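Local coordinates for envelope glycoprotein (Thogoto virus, PDB 5XEA), which probably attaches the virus to a receptor on the host cell and later drives fusion of the virion with the host membrane, at residues Q154-N158 against E159-S163; D318-I321 against S322-K326. One frame throughout, in Å; residues are numbered along the deposited sequence.

Contact 1 (Q154-N158 against E159-S163); sequences QWVKN and EVKVS. With NAG (2-acetamido-2-deoxy-beta-D-glucopyranose), chain F.
Trp155 and Val160 face each other across a tight hairpin. CG2 of Val160 lies 3.8 Å from the centroid of the six-membered indole ring of Trp155, 10° off its normal, a CH-pi contact over the face. Trp155 can lie there because chi1 of -75° turns its CG away from the carbonyl carbon and swings the ring over the neighbouring strand. The two side chains share one face of the sheet at a non-hydrogen-bonded pair whose CA atoms are 4.6 Å apart, and compact valine puts a methyl against the flat ring. The ring edge meets the Asn158-Glu159 peptide, a glycan's acetamide methyl C8 comes at the ring obliquely, 3.4 Å from Trp155 CZ3, and NE1 is bonded to the carbonyl of Tyr245, so this side is firmly packed.

Flanking pairs supply the backbone bonds. Lys161 N to Gln154 O is short and straight (2.7 Å, 175°), and Val156 N to Glu159 O is 2.8 Å. The return bond from Glu159 N to Val156 O is longer at 3.1 Å.

The other face, bearing Gln154, Val156, Glu159 and Lys161, is looser. Across the hairpin Lys161 offers its aliphatic root: its CG rests 3.8 Å from CB of Val156 before the bent chain carries the amine off. At the exposed tip both turn residues have positive phi; asparagine accepts this readily at Asn158, while Lys157 sends its chain off the turn. Val156 to Glu159 is a type I' turn, the classic closure of a two-residue beta hairpin, here joining strands 133-156 and 159-165 of an antiparallel sheet.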
loop_
_atom_site.group_PDB
_atom_site.type_symbol
_atom_site.label_atom_id
_atom_site.label_comp_id
_atom_site.label_asym_id
_atom_site.label_seq_id
_atom_site.Cartn_x
_atom_site.Cartn_y
_atom_site.Cartn_z
ATOM N N GLN B 154 -12.821 -18.641 -5.891
ATOM C CA GLN B 154 -12.643 -18.478 -7.325
ATOM C C GLN B 154 -13.585 -19.413 -8.065
ATOM O O GLN B 154 -13.780 -20.563 -7.657
ATOM C CB GLN B 154 -11.185 -18.752 -7.726
ATOM C CG GLN B 154 -10.903 -18.582 -9.207
ATOM C CD GLN B 154 -9.410 -18.614 -9.530
ATOM O OE1 GLN B 154 -8.598 -17.956 -8.867
ATOM N NE2 GLN B 154 -9.043 -19.382 -10.552
ATOM N N TRP B 155 -14.156 -18.913 -9.155
ATOM C CA TRP B 155 -14.981 -19.726 -10.034
ATOM C C TRP B 155 -14.085 -20.568 -10.924
ATOM O O TRP B 155 -13.257 -20.022 -11.658
ATOM C CB TRP B 155 -15.876 -18.858 -10.910
ATOM C CG TRP B 155 -17.051 -18.239 -10.242
ATOM C CD1 TRP B 155 -17.176 -16.948 -9.872
ATOM C CD2 TRP B 155 -18.300 -18.870 -9.927
ATOM N NE1 TRP B 155 -18.402 -16.726 -9.316
ATOM C CE2 TRP B 155 -19.118 -17.893 -9.340
ATOM C CE3 TRP B 155 -18.799 -20.170 -10.076
ATOM C CZ2 TRP B 155 -20.423 -18.164 -8.903
ATOM C CZ3 TRP B 155 -20.087 -20.442 -9.635
ATOM C CH2 TRP B 155 -20.881 -19.445 -9.054
ATOM N N VAL B 156 -14.266 -21.887 -10.884
ATOM C CA VAL B 156 -13.581 -22.810 -11.788
ATOM C C VAL B 156 -14.637 -23.685 -12.451
ATOM O O VAL B 156 -15.259 -24.522 -11.783
ATOM C CB VAL B 156 -12.538 -23.677 -11.069
ATOM C CG1 VAL B 156 -11.849 -24.593 -12.068
ATOM C CG2 VAL B 156 -11.517 -22.807 -10.361
ATOM N N LYS B 157 -14.836 -23.495 -13.755
ATOM C CA LYS B 157 -15.789 -24.266 -14.560
ATOM C C LYS B 157 -17.134 -24.410 -13.845
ATOM O O LYS B 157 -17.624 -25.510 -13.578
ATOM C CB LYS B 157 -15.199 -25.630 -14.941
ATOM C CG LYS B 157 -14.417 -25.594 -16.249
ATOM C CD LYS B 157 -13.741 -26.922 -16.579
ATOM C CE LYS B 157 -12.263 -26.906 -16.201
ATOM N NZ LYS B 157 -11.400 -27.525 -17.252
ATOM N N ASN B 158 -17.706 -23.251 -13.505
ATOM C CA ASN B 158 -19.059 -23.100 -12.975
ATOM C C ASN B 158 -19.215 -23.605 -11.545
ATOM O O ASN B 158 -20.347 -23.818 -11.093
ATOM C CB ASN B 158 -20.088 -23.778 -13.886
ATOM C CG ASN B 158 -19.923 -23.376 -15.333
ATOM O OD1 ASN B 158 -19.892 -22.189 -15.653
ATOM N ND2 ASN B 158 -19.790 -24.362 -16.216
ATOM N N GLU B 159 -18.114 -23.785 -10.806
ATOM C CA GLU B 159 -18.207 -24.059 -9.377
ATOM C C GLU B 159 -17.207 -23.209 -8.601
ATOM O O GLU B 159 -16.142 -22.842 -9.105
ATOM C CB GLU B 159 -18.001 -25.553 -9.059
ATOM C CG GLU B 159 -18.292 -25.941 -7.591
ATOM C CD GLU B 159 -19.499 -25.201 -6.981
ATOM O OE1 GLU B 159 -20.563 -25.104 -7.638
ATOM O OE2 GLU B 159 -19.375 -24.705 -5.836
ATOM N N VAL B 160 -17.575 -22.904 -7.359
ATOM C CA VAL B 160 -16.761 -22.091 -6.468
ATOM C C VAL B 160 -15.712 -22.985 -5.822
ATOM O O VAL B 160 -16.040 -23.969 -5.149
ATOM C CB VAL B 160 -17.629 -21.403 -5.408
ATOM C CG1 VAL B 160 -16.759 -20.578 -4.465
ATOM C CG2 VAL B 160 -18.689 -20.541 -6.085
ATOM N N LYS B 161 -14.450 -22.652 -6.035
ATOM C CA LYS B 161 -13.343 -23.383 -5.452
ATOM C C LYS B 161 -12.612 -22.485 -4.465
ATOM O O LYS B 161 -12.697 -21.253 -4.528
ATOM C CB LYS B 161 -12.401 -23.866 -6.550
ATOM C CG LYS B 161 -13.047 -24.831 -7.528
ATOM C CD LYS B 161 -13.360 -26.154 -6.842
ATOM C CE LYS B 161 -13.789 -27.215 -7.847
ATOM N NZ LYS B 161 -14.056 -28.517 -7.175
ATOM N N VAL B 162 -11.914 -23.111 -3.524
ATOM C CA VAL B 162 -10.987 -22.367 -2.683
ATOM C C VAL B 162 -9.697 -22.173 -3.465
ATOM O O VAL B 162 -9.233 -23.083 -4.159
ATOM C CB VAL B 162 -10.746 -23.099 -1.354
ATOM C CG1 VAL B 162 -9.575 -22.466 -0.584
ATOM C CG2 VAL B 162 -12.013 -23.104 -0.526
ATOM N N SER B 163 -9.121 -20.980 -3.382
ATOM C CA SER B 163 -7.921 -20.632 -4.139
ATOM C C SER B 163 -6.793 -20.422 -3.140
ATOM O O SER B 163 -6.732 -19.387 -2.473
ATOM C CB SER B 163 -8.164 -19.386 -4.993
ATOM O OG SER B 163 -7.027 -19.045 -5.768
HETATM C C1 NAG F . -25.778 -18.204 -12.363
HETATM C C2 NAG F . -25.622 -19.712 -12.556
HETATM C C3 NAG F . -26.360 -20.167 -13.809
HETATM C C4 NAG F . -27.814 -19.706 -13.774
HETATM C C5 NAG F . -27.878 -18.200 -13.530
HETATM C C6 NAG F . -29.288 -17.696 -13.338
HETATM C C7 NAG F . -23.698 -21.093 -11.916
HETATM C C8 NAG F . -22.241 -21.363 -12.136
HETATM N N2 NAG F . -24.222 -20.094 -12.633
HETATM O O3 NAG F . -26.263 -21.585 -13.880
HETATM O O4 NAG F . -28.467 -19.974 -15.010
HETATM O O5 NAG F . -27.160 -17.867 -12.336
HETATM O O6 NAG F . -29.797 -18.064 -12.063
HETATM O O7 NAG F . -24.368 -21.742 -11.121
#

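Contact 2 (D318-I321 against S322-K326); sequences DTVI and SSIAK
Ala325 N donates to Ile321 O at 2.7 Å, and Ser322 N to Asp318 O at 2.9 Å, two rungs of the i to i+4 ladder of an alpha helix. Ile324 N reaches Val320 O at 3.0 Å, whereas Ser323 N lies 3.3 Å from Thr319 O and adds a weak bond to Val320 O. Lysine's long chain lets Lys326 curl back along the helix, placing NZ 2.9 Å from Ser322 O, well above that carbonyl's plane. The same ammonium bonds to the Glu347 carbonyl, and Lys326 makes a cation-pi contact with Phe344, so it is held by several groups at once.

Asp318 and Ser323 reach the second subunit, whereas Thr319 OG1 folds back to the Glu315 carbonyl of its own helix. The aspartate supplies an acceptor, OD1, for Tyr398 OH of the second subunit, and Ser323 OG bonds to Asp328 of that subunit. Serine and threonine suit their places, being small enough to pack closely while still offering a bond.

The apolar part runs along one side. Val320 and Ile324, a turn apart, run alongside one another, with Val320 CG1 3.6 Å from Ile324 CD1. Chi1 of -49° in Ile324 also brings its CG1 to 3.3 Å from Val320 O. Branched chains give the neighbours an apolar surface: Val320 packs on Ile324 of the second subunit, and Ile321 on Val320 of the third. Slim Ala325 meets Ile332 and Phe344 of its own chain. A helix touching both other subunits is consistent with a central helical bundle in this trimeric fusogen.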
loop_
_atom_site.group_PDB
_atom_site.type_symbol
_atom_site.label_atom_id
_atom_site.label_comp_id
_atom_site.label_asym_id
_atom_site.label_seq_id
_atom_site.Cartn_x
_atom_site.Cartn_y
_atom_site.Cartn_z
ATOM N N ASP B 318 -35.960 36.147 -1.462
ATOM C CA ASP B 318 -36.209 37.341 -0.661
ATOM C C ASP B 318 -36.907 38.420 -1.488
ATOM O O ASP B 318 -37.851 39.057 -1.010
ATOM C CB ASP B 318 -34.906 37.888 -0.071
ATOM C CG ASP B 318 -34.430 37.115 1.167
ATOM O OD1 ASP B 318 -35.134 36.177 1.633
ATOM O OD2 ASP B 318 -33.342 37.471 1.687
ATOM N N THR B 319 -36.463 38.629 -2.736
ATOM C CA THR B 319 -37.087 39.632 -3.599
ATOM C C THR B 319 -38.506 39.232 -3.987
ATOM O O THR B 319 -39.399 40.086 -4.077
ATOM C CB THR B 319 -36.244 39.844 -4.855
ATOM O OG1 THR B 319 -34.902 40.179 -4.484
ATOM C CG2 THR B 319 -36.828 40.976 -5.699
ATOM N N VAL B 320 -38.720 37.941 -4.241
ATOM C CA VAL B 320 -40.046 37.431 -4.547
ATOM C C VAL B 320 -40.972 37.591 -3.353
ATOM O O VAL B 320 -42.120 38.053 -3.486
ATOM C CB VAL B 320 -39.957 35.961 -4.989
ATOM C CG1 VAL B 320 -41.350 35.322 -4.969
ATOM C CG2 VAL B 320 -39.327 35.879 -6.375
ATOM N N ILE B 321 -40.506 37.185 -2.173
ATOM C CA ILE B 321 -41.338 37.284 -0.976
ATOM C C ILE B 321 -41.705 38.736 -0.708
ATOM O O ILE B 321 -42.849 39.053 -0.360
ATOM C CB ILE B 321 -40.626 36.644 0.225
ATOM C CG1 ILE B 321 -40.692 35.119 0.104
ATOM C CG2 ILE B 321 -41.237 37.107 1.540
ATOM C CD1 ILE B 321 -39.624 34.391 0.932
ATOM N N SER B 322 -40.739 39.638 -0.889
ATOM C CA SER B 322 -40.967 41.062 -0.679
ATOM C C SER B 322 -42.121 41.577 -1.542
ATOM O O SER B 322 -42.895 42.443 -1.118
ATOM C CB SER B 322 -39.669 41.805 -0.990
ATOM O OG SER B 322 -39.678 43.130 -0.534
ATOM N N SER B 323 -42.240 41.056 -2.758
ATOM C CA SER B 323 -43.287 41.480 -3.666
ATOM C C SER B 323 -44.635 40.872 -3.286
ATOM O O SER B 323 -45.660 41.560 -3.338
ATOM C CB SER B 323 -42.876 41.139 -5.096
ATOM O OG SER B 323 -44.003 40.989 -5.919
ATOM N N ILE B 324 -44.666 39.607 -2.863
ATOM C CA ILE B 324 -45.941 38.998 -2.483
ATOM C C ILE B 324 -46.411 39.531 -1.140
ATOM O O ILE B 324 -47.611 39.715 -0.920
ATOM C CB ILE B 324 -45.839 37.463 -2.437
ATOM C CG1 ILE B 324 -45.183 36.931 -3.691
ATOM C CG2 ILE B 324 -47.240 36.840 -2.262
ATOM C CD1 ILE B 324 -44.668 35.564 -3.495
ATOM N N ALA B 325 -45.477 39.742 -0.207
ATOM C CA ALA B 325 -45.825 40.145 1.150
ATOM C C ALA B 325 -46.459 41.536 1.207
ATOM O O ALA B 325 -47.202 41.822 2.153
ATOM C CB ALA B 325 -44.582 40.097 2.061
ATOM N N LYS B 326 -46.180 42.409 0.235
ATOM C CA LYS B 326 -46.868 43.695 0.201
ATOM C C LYS B 326 -48.361 43.506 -0.034
ATOM O O LYS B 326 -49.177 44.266 0.501
ATOM C CB LYS B 326 -46.264 44.596 -0.877
ATOM C CG LYS B 326 -44.879 45.091 -0.549
ATOM C CD LYS B 326 -44.306 45.914 -1.680
ATOM C CE LYS B 326 -42.870 46.329 -1.391
ATOM N NZ LYS B 326 -41.952 45.150 -1.384
#

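How the contacts relate
Contact 1 comes first along the chain, in the hairpin of strands 133-156 and 159-165, and contact 2 follows near the C-terminal end of the long helix 282-327. Their centres are 68 Å apart and their nearest atoms about 56 Å, so neither touches the other and they share no sheet or helix. Contact 1 sits about 18 Å from the centre of the chain, contact 2 about 60 Å, towards one end of an elongated molecule. No other subunit touches the hairpin, whereas both neighbours pack against the helix. The pair thus samples two elements of one gp64-family fusogen: a glycan-flanked beta hairpin within a subunit, and a helix that binds the trimer together.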